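Local coordinates for Mgp-operon protein 3 (Mycoplasma pneumoniae, PDB 6RJ1) that probably serves as a cell-surface adhesin (P40/P90) that takes part, alongside the P1 adhesin, in attaching the bacterium to host cells, at residues 12-17 / 40-45; 22-27 / 122-127; 168-173 / 654-659; 364-369 / 471-476. All coordinates share one frame; numbering follows the deposited sequence.

Interaction 1 of 4, residues 12-17 / 40-45; sequences NTLTPY and YELVDW
Asn-12 and Leu-14 meet Leu-42 and Trp-45 where a small antiparallel sheet, with strand 13-17 in its middle, lies against strand 40-48, an outermost strand of the large mixed sheet. The side-chain amide of Asn-12 bonds on either side of Glu-41, to the backbone of Leu-42 and Tyr-40. OD1 accepts from the backbone N of Leu-42 at 2.8 Å, nearly straight (164° at the hydrogen) although the donor stands tilted from the carbonyl plane. ND2 gives to the O of Tyr-40 at 3.2 Å, a more bent bond, and Lys-375 supplies that same carbonyl with a second donor.

Further along, Leu-14 packs on two side chains of the other strand. Its CD2 makes a CH-pi contact over one face of the Trp-45 indole, 3.5 Å from the centroid of the five-membered ring, while CD1 packs beside it at 3.9 Å from Trp-45 CG. The same CD2 touches Leu-42 CD2 at 3.9 Å, the two leucines crossing at about a right angle. Leu-53 of strand 52-59 also packs against both Leu-14 and Trp-45.

Leu-42 and Trp-45 are three residues apart yet both point at 12-17, because Val-43 and Asp-44 together face Leu-56 in a classic beta bulge. Trp-45 NE1 donates to Gln-9 OE1, which fixes the edge of the indole. Asp-44 has two partners: OD2 takes Leu-458 N, while OD1 accepts the backbone N of Trp-45 at 2.8 Å, from above the carboxylate plane.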
loop_
_atom_site.group_PDB
_atom_site.type_symbol
_atom_site.label_atom_id
_atom_site.label_comp_id
_atom_site.label_asym_id
_atom_site.label_seq_id
_atom_site.Cartn_x
_atom_site.Cartn_y
_atom_site.Cartn_z
ATOM N N ASN A 12 18.064 2.158 17.984
ATOM C CA ASN A 12 18.480 3.528 17.622
ATOM C C ASN A 12 19.981 3.659 17.378
ATOM O O ASN A 12 20.463 4.748 17.063
ATOM C CB ASN A 12 18.003 4.557 18.658
ATOM C CG ASN A 12 16.518 4.828 18.679
ATOM O OD1 ASN A 12 15.756 4.516 17.753
ATOM N ND2 ASN A 12 16.076 5.433 19.756
ATOM N N THR A 13 20.705 2.541 17.495
ATOM C CA THR A 13 22.148 2.486 17.328
ATOM C C THR A 13 22.547 1.815 16.019
ATOM O O THR A 13 22.039 0.741 15.699
ATOM C CB THR A 13 22.803 1.848 18.571
ATOM O OG1 THR A 13 22.391 2.591 19.720
ATOM C CG2 THR A 13 24.323 1.841 18.499
ATOM N N LEU A 14 23.451 2.474 15.267
ATOM C CA LEU A 14 24.045 1.982 14.031
ATOM C C LEU A 14 25.503 1.686 14.368
ATOM O O LEU A 14 26.282 2.617 14.597
ATOM C CB LEU A 14 23.908 3.007 12.886
ATOM C CG LEU A 14 22.472 3.331 12.433
ATOM C CD1 LEU A 14 22.463 4.422 11.402
ATOM C CD2 LEU A 14 21.756 2.107 11.894
ATOM N N THR A 15 25.850 0.387 14.494
ATOM C CA THR A 15 27.193 -0.034 14.904
ATOM C C THR A 15 28.061 -0.504 13.705
ATOM O O THR A 15 27.595 -1.285 12.872
ATOM C CB THR A 15 27.102 -1.075 16.055
ATOM O OG1 THR A 15 26.470 -0.513 17.198
ATOM C CG2 THR A 15 28.441 -1.633 16.489
ATOM N N PRO A 16 29.337 -0.046 13.619
ATOM C CA PRO A 16 30.209 -0.514 12.527
ATOM C C PRO A 16 30.871 -1.851 12.858
ATOM O O PRO A 16 31.533 -1.975 13.881
ATOM C CB PRO A 16 31.234 0.617 12.369
ATOM C CG PRO A 16 31.234 1.334 13.685
ATOM C CD PRO A 16 30.056 0.887 14.512
ATOM N N TYR A 17 30.670 -2.852 12.002
ATOM C CA TYR A 17 31.248 -4.178 12.165
ATOM C C TYR A 17 32.403 -4.358 11.191
ATOM O O TYR A 17 32.305 -3.943 10.033
ATOM C CB TYR A 17 30.184 -5.271 11.971
ATOM C CG TYR A 17 29.305 -5.471 13.183
ATOM C CD1 TYR A 17 28.185 -4.676 13.397
ATOM C CD2 TYR A 17 29.591 -6.457 14.120
ATOM C CE1 TYR A 17 27.358 -4.869 14.503
ATOM C CE2 TYR A 17 28.777 -6.656 15.234
ATOM C CZ TYR A 17 27.663 -5.856 15.426
ATOM O OH TYR A 17 26.863 -6.041 16.528
ATOM N N TYR A 40 11.830 9.405 20.436
ATOM C CA TYR A 40 12.197 9.232 19.040
ATOM C C TYR A 40 12.740 7.846 18.785
ATOM O O TYR A 40 13.429 7.271 19.627
ATOM C CB TYR A 40 13.144 10.319 18.546
ATOM C CG TYR A 40 12.437 11.609 18.199
ATOM C CD1 TYR A 40 11.815 11.776 16.965
ATOM C CD2 TYR A 40 12.401 12.669 19.099
ATOM C CE1 TYR A 40 11.160 12.962 16.641
ATOM C CE2 TYR A 40 11.759 13.863 18.784
ATOM C CZ TYR A 40 11.140 14.005 17.552
ATOM O OH TYR A 40 10.530 15.191 17.233
ATOM N N GLU A 41 12.371 7.295 17.634
ATOM C CA GLU A 41 12.689 5.949 17.202
ATOM C C GLU A 41 13.200 5.998 15.754
ATOM O O GLU A 41 12.582 6.647 14.904
ATOM C CB GLU A 41 11.411 5.093 17.342
ATOM C CG GLU A 41 11.480 3.667 16.816
ATOM C CD GLU A 41 10.198 3.160 16.164
ATOM O OE1 GLU A 41 9.672 2.128 16.641
ATOM O OE2 GLU A 41 9.719 3.781 15.184
ATOM N N LEU A 42 14.352 5.336 15.490
ATOM C CA LEU A 42 14.944 5.262 14.157
ATOM C C LEU A 42 14.119 4.284 13.311
ATOM O O LEU A 42 13.960 3.125 13.698
ATOM C CB LEU A 42 16.429 4.877 14.242
ATOM C CG LEU A 42 17.127 4.483 12.938
ATOM C CD1 LEU A 42 17.241 5.650 11.983
ATOM C CD2 LEU A 42 18.490 3.886 13.212
ATOM N N VAL A 43 13.548 4.782 12.191
ATOM C CA VAL A 43 12.644 4.051 11.279
ATOM C C VAL A 43 13.363 3.548 10.036
ATOM O O VAL A 43 13.083 2.444 9.579
ATOM C CB VAL A 43 11.404 4.893 10.866
ATOM C CG1 VAL A 43 10.262 4.000 10.408
ATOM C CG2 VAL A 43 10.942 5.796 11.990
ATOM N N ASP A 44 14.234 4.376 9.453
ATOM C CA ASP A 44 14.989 4.050 8.239
ATOM C C ASP A 44 16.252 4.874 8.221
ATOM O O ASP A 44 16.315 5.917 8.865
ATOM C CB ASP A 44 14.140 4.328 6.966
ATOM C CG ASP A 44 14.656 3.712 5.668
ATOM O OD1 ASP A 44 15.669 2.962 5.717
ATOM O OD2 ASP A 44 14.042 3.967 4.604
ATOM N N TRP A 45 17.259 4.406 7.489
ATOM C CA TRP A 45 18.550 5.074 7.360
ATOM C C TRP A 45 19.237 4.602 6.082
ATOM O O TRP A 45 19.015 3.475 5.644
ATOM C CB TRP A 45 19.440 4.802 8.595
ATOM C CG TRP A 45 19.675 3.344 8.853
ATOM C CD1 TRP A 45 18.826 2.466 9.467
ATOM C CD2 TRP A 45 20.812 2.581 8.437
ATOM N NE1 TRP A 45 19.374 1.202 9.472
ATOM C CE2 TRP A 45 20.587 1.241 8.832
ATOM C CE3 TRP A 45 21.998 2.898 7.753
ATOM C CZ2 TRP A 45 21.529 0.234 8.615
ATOM C CZ3 TRP A 45 22.922 1.892 7.528
ATOM C CH2 TRP A 45 22.682 0.580 7.952
#

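Interaction 2 of 4, residues 22-27 / 122-127; sequences TPLNGG and PRATWV
The flat amide of Asn-25 meets the turn ahead of strand 125-135 through its nitrogen end, where two carbonyls lie close to the amide plane. ND2 donates to the O of Ala-124 in a weak bond, long at 3.4 Å but straight (165°), and the O of Arg-123 lies 3.3 Å from the same ND2. The Thr-125 methyl CG2 instead stands well off that plane, over one face at the nitrogen end, 3.8 Å from ND2. At the other end of the amide, OD1 looks back into its own loop: Gly-27 N donates to it at 3.1 Å, in the carbonyl plane and on a lone pair, which closes an Asx turn. Held by that bond, the amide keeps its nitrogen turned to the neighbouring carbonyls.

Beside the polar pair, Leu-24 CD2 rests on Ala-124 CB at 3.7 Å, a small apolar touch near the surface. Arg-123 and Ala-124 both have positive phi, and this left-handed pair brings two successive carbonyls round toward Asn-25. Thr-125 OG1 ties the turn together by donating to Pro-122 O at 2.7 Å.

The turn is the tip of the antiparallel hairpin of strands 114-121 and 125-135, part of the large mixed sheet. The 22-27 loop bridges strands 13-17 and 28-29, with Leu-24 bonded by its backbone to Pro-16, so the contact sets the loop between two strands of the small sheet against that hairpin tip.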
loop_
_atom_site.group_PDB
_atom_site.type_symbol
_atom_site.label_atom_id
_atom_site.label_comp_id
_atom_site.label_asym_id
_atom_site.label_seq_id
_atom_site.Cartn_x
_atom_site.Cartn_y
_atom_site.Cartn_z
ATOM N N THR A 22 33.463 -8.483 14.371
ATOM C CA THR A 22 33.367 -7.783 15.652
ATOM C C THR A 22 33.073 -6.290 15.483
ATOM O O THR A 22 33.613 -5.667 14.560
ATOM C CB THR A 22 34.640 -7.972 16.473
ATOM O OG1 THR A 22 35.745 -7.501 15.710
ATOM C CG2 THR A 22 34.854 -9.412 16.906
ATOM N N PRO A 23 32.271 -5.680 16.393
ATOM C CA PRO A 23 32.025 -4.233 16.287
ATOM C C PRO A 23 33.284 -3.413 16.567
ATOM O O PRO A 23 34.057 -3.740 17.473
ATOM C CB PRO A 23 30.932 -3.980 17.323
ATOM C CG PRO A 23 31.064 -5.078 18.300
ATOM C CD PRO A 23 31.558 -6.265 17.549
ATOM N N LEU A 24 33.510 -2.374 15.756
ATOM C CA LEU A 24 34.666 -1.492 15.860
ATOM C C LEU A 24 34.535 -0.555 17.059
ATOM O O LEU A 24 35.528 -0.312 17.743
ATOM C CB LEU A 24 34.860 -0.727 14.538
ATOM C CG LEU A 24 36.179 0.019 14.304
ATOM C CD1 LEU A 24 37.413 -0.873 14.552
ATOM C CD2 LEU A 24 36.212 0.587 12.904
ATOM N N ASN A 25 33.308 -0.057 17.324
ATOM C CA ASN A 25 32.974 0.819 18.453
ATOM C C ASN A 25 31.523 0.594 18.890
ATOM O O ASN A 25 30.796 -0.143 18.221
ATOM C CB ASN A 25 33.274 2.307 18.145
ATOM C CG ASN A 25 32.588 2.870 16.922
ATOM O OD1 ASN A 25 31.357 2.877 16.803
ATOM N ND2 ASN A 25 33.374 3.394 15.998
ATOM N N GLY A 26 31.118 1.251 19.984
ATOM C CA GLY A 26 29.779 1.167 20.571
ATOM C C GLY A 26 28.608 1.563 19.683
ATOM O O GLY A 26 27.448 1.404 20.085
ATOM N N GLY A 27 28.909 2.092 18.497
ATOM C CA GLY A 27 27.909 2.511 17.526
ATOM C C GLY A 27 27.366 3.902 17.755
ATOM O O GLY A 27 27.594 4.512 18.805
ATOM N N PRO A 122 36.772 10.544 11.881
ATOM C CA PRO A 122 37.769 9.457 12.016
ATOM C C PRO A 122 37.373 8.302 12.942
ATOM O O PRO A 122 36.447 8.444 13.742
ATOM C CB PRO A 122 39.030 10.180 12.502
ATOM C CG PRO A 122 38.546 11.461 13.075
ATOM C CD PRO A 122 37.362 11.845 12.248
ATOM N N ARG A 123 38.071 7.149 12.802
ATOM C CA ARG A 123 37.854 5.906 13.560
ATOM C C ARG A 123 36.440 5.310 13.322
ATOM O O ARG A 123 35.874 4.661 14.209
ATOM C CB ARG A 123 38.181 6.089 15.061
ATOM C CG ARG A 123 39.672 6.265 15.342
ATOM C CD ARG A 123 39.963 6.333 16.824
ATOM N NE ARG A 123 41.340 5.927 17.121
ATOM C CZ ARG A 123 41.680 4.781 17.707
ATOM N NH1 ARG A 123 42.957 4.496 17.926
ATOM N NH2 ARG A 123 40.746 3.917 18.087
ATOM N N ALA A 124 35.910 5.504 12.092
ATOM C CA ALA A 124 34.583 5.074 11.623
ATOM C C ALA A 124 33.449 5.563 12.535
ATOM O O ALA A 124 32.613 4.782 13.003
ATOM C CB ALA A 124 34.528 3.562 11.409
ATOM N N THR A 125 33.451 6.877 12.801
ATOM C CA THR A 125 32.456 7.540 13.644
ATOM C C THR A 125 31.665 8.548 12.816
ATOM O O THR A 125 32.054 8.859 11.688
ATOM C CB THR A 125 33.099 8.169 14.892
ATOM O OG1 THR A 125 34.003 9.187 14.490
ATOM C CG2 THR A 125 33.808 7.153 15.782
ATOM N N TRP A 126 30.546 9.041 13.374
ATOM C CA TRP A 126 29.661 9.993 12.705
ATOM C C TRP A 126 29.390 11.206 13.567
ATOM O O TRP A 126 29.136 11.075 14.764
ATOM C CB TRP A 126 28.345 9.316 12.306
ATOM C CG TRP A 126 28.532 8.193 11.336
ATOM C CD1 TRP A 126 28.683 6.871 11.631
ATOM C CD2 TRP A 126 28.636 8.302 9.912
ATOM N NE1 TRP A 126 28.860 6.146 10.478
ATOM C CE2 TRP A 126 28.828 6.999 9.405
ATOM C CE3 TRP A 126 28.561 9.374 9.008
ATOM C CZ2 TRP A 126 28.954 6.739 8.035
ATOM C CZ3 TRP A 126 28.703 9.119 7.653
ATOM C CH2 TRP A 126 28.883 7.814 7.177
ATOM N N VAL A 127 29.435 12.389 12.944
ATOM C CA VAL A 127 29.178 13.686 13.573
ATOM C C VAL A 127 27.836 14.184 13.039
ATOM O O VAL A 127 27.585 14.060 11.840
ATOM C CB VAL A 127 30.350 14.675 13.284
ATOM C CG1 VAL A 127 30.002 16.109 13.664
ATOM C CG2 VAL A 127 31.614 14.237 14.006
#

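Interaction 3 of 4, residues 168-173 / 654-659; sequences QPVTPY and INASPL
Two loops leave the ends of the parallel strands 165-167 and 650-654 and stay together just beyond the sheet, Ala-656 of one tucked against Gln-168, Pro-169 and Val-170 of the other. The methyl of Ala-656 does most of the touching: CB lies 3.5 Å from Gln-168 O and 3.8 Å from Pro-169 CA. Val-170 answers with one branch, CG2, which rests 3.6 Å from Ala-656 O. With CG1 anti to the Val-170 nitrogen (chi1 176°), it is CG2 that falls on this side.

One water joins the backbones. It accepts from Val-170 N at 3.0 Å and donates to Ala-656 O at 2.8 Å, giving both backbone atoms a partner in the place where the strands' direct pairing has ended.

The 654-659 loop carries its own bracing. Ser-657 OG accepts from Leu-659 N at 3.3 Å, an ST turn, and also pairs with Tyr-662 OH. Asn-655 ND2 spans the turn to Leu-659 O at 2.9 Å.

Gln-168 is held by its amide, OE1 to Ala-228 N and NE2 to Tyr-239 O. Beyond Val-170 the chain passes helix 360-365, where Thr-171, Pro-172 and Tyr-173 all lean on Ala-362 before helix 176-179 begins.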
loop_
_atom_site.group_PDB
_atom_site.type_symbol
_atom_site.label_atom_id
_atom_site.label_comp_id
_atom_site.label_asym_id
_atom_site.label_seq_id
_atom_site.Cartn_x
_atom_site.Cartn_y
_atom_site.Cartn_z
ATOM N N GLN A 168 -10.028 1.417 9.499
ATOM C CA GLN A 168 -9.041 1.020 10.497
ATOM C C GLN A 168 -8.007 0.094 9.821
ATOM O O GLN A 168 -8.375 -0.616 8.877
ATOM C CB GLN A 168 -9.700 0.396 11.745
ATOM C CG GLN A 168 -10.373 -0.954 11.547
ATOM C CD GLN A 168 -11.011 -1.465 12.813
ATOM O OE1 GLN A 168 -12.188 -1.813 12.833
ATOM N NE2 GLN A 168 -10.252 -1.528 13.899
ATOM N N PRO A 169 -6.700 0.162 10.166
ATOM C CA PRO A 169 -5.725 -0.668 9.445
ATOM C C PRO A 169 -5.981 -2.169 9.527
ATOM O O PRO A 169 -6.513 -2.669 10.524
ATOM C CB PRO A 169 -4.382 -0.260 10.060
ATOM C CG PRO A 169 -4.630 1.042 10.717
ATOM C CD PRO A 169 -6.038 0.970 11.207
ATOM N N VAL A 170 -5.654 -2.876 8.444
ATOM C CA VAL A 170 -5.790 -4.325 8.363
ATOM C C VAL A 170 -4.573 -4.899 9.086
ATOM O O VAL A 170 -3.434 -4.564 8.750
ATOM C CB VAL A 170 -5.910 -4.835 6.902
ATOM C CG1 VAL A 170 -5.964 -6.360 6.855
ATOM C CG2 VAL A 170 -7.122 -4.234 6.192
ATOM N N THR A 171 -4.810 -5.722 10.106
ATOM C CA THR A 171 -3.717 -6.312 10.876
ATOM C C THR A 171 -3.424 -7.719 10.350
ATOM O O THR A 171 -4.291 -8.302 9.687
ATOM C CB THR A 171 -4.062 -6.324 12.383
ATOM O OG1 THR A 171 -5.043 -7.331 12.650
ATOM C CG2 THR A 171 -4.496 -4.958 12.901
ATOM N N PRO A 172 -2.265 -8.330 10.682
ATOM C CA PRO A 172 -2.023 -9.715 10.244
ATOM C C PRO A 172 -3.026 -10.741 10.804
ATOM O O PRO A 172 -3.018 -11.895 10.365
ATOM C CB PRO A 172 -0.603 -9.991 10.746
ATOM C CG PRO A 172 -0.401 -9.046 11.862
ATOM C CD PRO A 172 -1.123 -7.813 11.463
ATOM N N TYR A 173 -3.886 -10.324 11.759
ATOM C CA TYR A 173 -4.892 -11.185 12.392
ATOM C C TYR A 173 -6.318 -10.913 11.908
ATOM O O TYR A 173 -7.262 -11.512 12.429
ATOM C CB TYR A 173 -4.796 -11.114 13.930
ATOM C CG TYR A 173 -3.393 -11.347 14.432
ATOM C CD1 TYR A 173 -2.794 -12.600 14.331
ATOM C CD2 TYR A 173 -2.643 -10.306 14.963
ATOM C CE1 TYR A 173 -1.487 -12.813 14.757
ATOM C CE2 TYR A 173 -1.336 -10.509 15.399
ATOM C CZ TYR A 173 -0.762 -11.763 15.291
ATOM O OH TYR A 173 0.532 -11.960 15.693
ATOM N N ILE A 654 -11.497 6.055 2.120
ATOM C CA ILE A 654 -10.249 5.324 1.879
ATOM C C ILE A 654 -10.216 4.012 2.677
ATOM O O ILE A 654 -10.423 4.009 3.895
ATOM C CB ILE A 654 -8.975 6.203 2.095
ATOM C CG1 ILE A 654 -8.959 7.432 1.126
ATOM C CG2 ILE A 654 -7.683 5.366 1.968
ATOM C CD1 ILE A 654 -8.053 8.565 1.542
ATOM N N ASN A 655 -9.968 2.902 1.959
ATOM C CA ASN A 655 -9.824 1.540 2.445
ATOM C C ASN A 655 -8.358 1.280 2.760
ATOM O O ASN A 655 -7.479 1.687 2.000
ATOM C CB ASN A 655 -10.320 0.560 1.387
ATOM C CG ASN A 655 -11.821 0.554 1.229
ATOM O OD1 ASN A 655 -12.566 0.816 2.175
ATOM N ND2 ASN A 655 -12.300 0.209 0.040
ATOM N N ALA A 656 -8.094 0.601 3.874
ATOM C CA ALA A 656 -6.744 0.280 4.324
ATOM C C ALA A 656 -6.167 -0.969 3.607
ATOM O O ALA A 656 -5.389 -1.724 4.204
ATOM C CB ALA A 656 -6.752 0.086 5.835
ATOM N N SER A 657 -6.516 -1.154 2.312
ATOM C CA SER A 657 -6.129 -2.307 1.489
ATOM C C SER A 657 -6.193 -2.003 -0.037
ATOM O O SER A 657 -6.769 -0.975 -0.415
ATOM C CB SER A 657 -7.053 -3.480 1.812
ATOM O OG SER A 657 -8.260 -3.409 1.067
ATOM N N PRO A 658 -5.695 -2.903 -0.938
ATOM C CA PRO A 658 -5.781 -2.618 -2.379
ATOM C C PRO A 658 -7.169 -2.839 -3.010
ATOM O O PRO A 658 -7.299 -2.744 -4.240
ATOM C CB PRO A 658 -4.711 -3.545 -2.989
ATOM C CG PRO A 658 -3.986 -4.150 -1.844
ATOM C CD PRO A 658 -4.954 -4.160 -0.720
ATOM N N LEU A 659 -8.209 -3.105 -2.182
ATOM C CA LEU A 659 -9.580 -3.315 -2.666
ATOM C C LEU A 659 -10.472 -2.088 -2.604
ATOM O O LEU A 659 -10.493 -1.389 -1.586
ATOM C CB LEU A 659 -10.274 -4.478 -1.951
ATOM C CG LEU A 659 -9.688 -5.888 -2.140
ATOM C CD1 LEU A 659 -10.673 -6.919 -1.692
ATOM C CD2 LEU A 659 -9.263 -6.159 -3.578
HETATM O O HOH W 1 -3.972 -1.355 6.545
#

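Interaction 4 of 4, residues 364-369 / 471-476; sequences HQMGVI and DRVPSL
Arg-472 lies across Met-366, the two side chains crossing at about a right angle. Met-366 CG sits over one face of the guanidinium, 3.3 Å above its plane and toward the rim, with NH1 the closest atom to it at 3.5 Å. Bends at chi2 and chi3 carry the guanidinium across the methionine, and Phe-778 also packs on this side chain. Gln-365 O is 4.1 Å from Arg-472 NH1 and oblique to the group. A carbonyl from the end of a helix may still give the positive charge some favourable field.

The backbone of Arg-472 is met as well: its O lies 3.4 Å from Met-366 CE. That methyl is brought round by the bend at chi3 (77°) and also touches Arg-472 CB and CG. Met-366 lies at the C-terminal end of helix 360-365, just before the Gly-367 of a Schellman motif. Gly-367 takes positive phi (95°) and its N bonds back to His-364 O at 3.3 Å.

Val-473 follows, with CG2 as the working branch, 3.8 Å from Met-366 CE and 4.2 Å from Val-368 CG2. Its side chain also reaches Thr-453 of helix 446-454, the helix whose Gln-449 is touched by Val-368. After it, Pro-474 packs on Leu-539, and Ser-475 pairs by its backbone with Tyr-538 on the way into strand 477-482.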
loop_
_atom_site.group_PDB
_atom_site.type_symbol
_atom_site.label_atom_id
_atom_site.label_comp_id
_atom_site.label_asym_id
_atom_site.label_seq_id
_atom_site.Cartn_x
_atom_site.Cartn_y
_atom_site.Cartn_z
ATOM N N HIS A 364 0.545 -1.610 17.077
ATOM C CA HIS A 364 1.786 -1.012 17.585
ATOM C C HIS A 364 2.982 -1.371 16.671
ATOM O O HIS A 364 3.813 -0.511 16.373
ATOM C CB HIS A 364 2.050 -1.479 19.033
ATOM C CG HIS A 364 3.440 -1.183 19.502
ATOM N ND1 HIS A 364 3.813 0.091 19.893
ATOM C CD2 HIS A 364 4.523 -1.992 19.558
ATOM C CE1 HIS A 364 5.099 0.016 20.185
ATOM N NE2 HIS A 364 5.571 -1.219 20.001
ATOM N N GLN A 365 3.037 -2.649 16.233
ATOM C CA GLN A 365 4.045 -3.237 15.356
ATOM C C GLN A 365 3.979 -2.679 13.926
ATOM O O GLN A 365 4.990 -2.702 13.225
ATOM C CB GLN A 365 3.879 -4.760 15.344
ATOM C CG GLN A 365 5.195 -5.527 15.220
ATOM C CD GLN A 365 6.092 -5.435 16.442
ATOM O OE1 GLN A 365 5.703 -5.740 17.581
ATOM N NE2 GLN A 365 7.325 -5.028 16.223
ATOM N N MET A 366 2.796 -2.187 13.499
ATOM C CA MET A 366 2.546 -1.593 12.178
ATOM C C MET A 366 2.919 -0.090 12.134
ATOM O O MET A 366 2.834 0.544 11.069
ATOM C CB MET A 366 1.067 -1.722 11.813
ATOM C CG MET A 366 0.650 -3.102 11.468
ATOM S SD MET A 366 -1.136 -3.173 11.369
ATOM C CE MET A 366 -1.389 -2.402 9.791
ATOM N N GLY A 367 3.275 0.462 13.290
ATOM C CA GLY A 367 3.638 1.863 13.415
ATOM C C GLY A 367 2.471 2.731 13.830
ATOM O O GLY A 367 2.515 3.952 13.659
ATOM N N VAL A 368 1.412 2.105 14.360
ATOM C CA VAL A 368 0.233 2.815 14.840
ATOM C C VAL A 368 0.526 3.153 16.305
ATOM O O VAL A 368 1.051 2.303 17.035
ATOM C CB VAL A 368 -1.062 1.971 14.633
ATOM C CG1 VAL A 368 -2.241 2.525 15.421
ATOM C CG2 VAL A 368 -1.418 1.864 13.152
ATOM N N ILE A 369 0.273 4.407 16.713
ATOM C CA ILE A 369 0.492 4.849 18.097
ATOM C C ILE A 369 -0.569 4.202 18.998
ATOM O O ILE A 369 -1.750 4.555 18.920
ATOM C CB ILE A 369 0.534 6.406 18.250
ATOM C CG1 ILE A 369 1.612 7.054 17.342
ATOM C CG2 ILE A 369 0.696 6.822 19.733
ATOM C CD1 ILE A 369 1.390 8.547 17.065
ATOM N N ASP A 471 4.124 0.156 4.135
ATOM C CA ASP A 471 3.447 -0.821 3.284
ATOM C C ASP A 471 2.230 -1.453 3.958
ATOM O O ASP A 471 1.491 -2.193 3.300
ATOM C CB ASP A 471 4.422 -1.931 2.798
ATOM C CG ASP A 471 5.441 -2.459 3.800
ATOM O OD1 ASP A 471 5.051 -2.737 4.962
ATOM O OD2 ASP A 471 6.625 -2.620 3.414
ATOM N N ARG A 472 1.997 -1.156 5.246
ATOM C CA ARG A 472 0.891 -1.787 5.935
ATOM C C ARG A 472 -0.261 -0.850 6.272
ATOM O O ARG A 472 -1.348 -1.344 6.567
ATOM C CB ARG A 472 1.372 -2.555 7.168
ATOM C CG ARG A 472 0.816 -3.976 7.165
ATOM C CD ARG A 472 1.897 -5.007 7.325
ATOM N NE ARG A 472 2.085 -5.368 8.725
ATOM C CZ ARG A 472 3.130 -4.994 9.452
ATOM N NH1 ARG A 472 3.233 -5.370 10.719
ATOM N NH2 ARG A 472 4.090 -4.250 8.913
ATOM N N VAL A 473 -0.053 0.486 6.209
ATOM C CA VAL A 473 -1.103 1.497 6.445
ATOM C C VAL A 473 -1.090 2.462 5.242
ATOM O O VAL A 473 0.001 2.877 4.839
ATOM C CB VAL A 473 -0.931 2.245 7.800
ATOM C CG1 VAL A 473 -1.950 3.363 7.969
ATOM C CG2 VAL A 473 -1.007 1.294 8.981
ATOM N N PRO A 474 -2.267 2.826 4.648
ATOM C CA PRO A 474 -2.252 3.764 3.508
ATOM C C PRO A 474 -1.762 5.156 3.904
ATOM O O PRO A 474 -1.988 5.600 5.032
ATOM C CB PRO A 474 -3.711 3.779 3.043
ATOM C CG PRO A 474 -4.494 3.407 4.242
ATOM C CD PRO A 474 -3.652 2.416 4.974
ATOM N N SER A 475 -1.031 5.808 2.992
ATOM C CA SER A 475 -0.475 7.137 3.196
ATOM C C SER A 475 -1.034 8.097 2.152
ATOM O O SER A 475 -1.101 7.759 0.973
ATOM C CB SER A 475 1.050 7.099 3.184
ATOM O OG SER A 475 1.574 6.647 1.949
ATOM N N LEU A 476 -1.463 9.282 2.603
ATOM C CA LEU A 476 -2.086 10.307 1.783
ATOM C C LEU A 476 -1.117 11.365 1.260
ATOM O O LEU A 476 -1.491 12.189 0.416
ATOM C CB LEU A 476 -3.241 10.956 2.573
ATOM C CG LEU A 476 -4.620 10.271 2.498
ATOM C CD1 LEU A 476 -4.637 8.908 3.214
ATOM C CD2 LEU A 476 -5.674 11.139 3.120
#

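The four contacts form two touching pairs. Interactions 1 and 2 have centres 13 Å apart and touch where the 22-27 loop passes back beside strand 13-17: Pro-16 O and Leu-24 N are 2.8 Å apart, a probable hydrogen bond, and both set the small sheet and its loop against the large mixed sheet. Interactions 3 and 4, centres 10 Å apart, lie nearer the centre of the molecule, about 9 and 10 Å from it. Met-366 CE comes 3.2 Å from Val-170 O, and Pro-474 CD packs 3.8 Å from Ala-656 CA. Between the pairs, interactions 1 and 4 come within about 6 Å at their nearest atoms without touching.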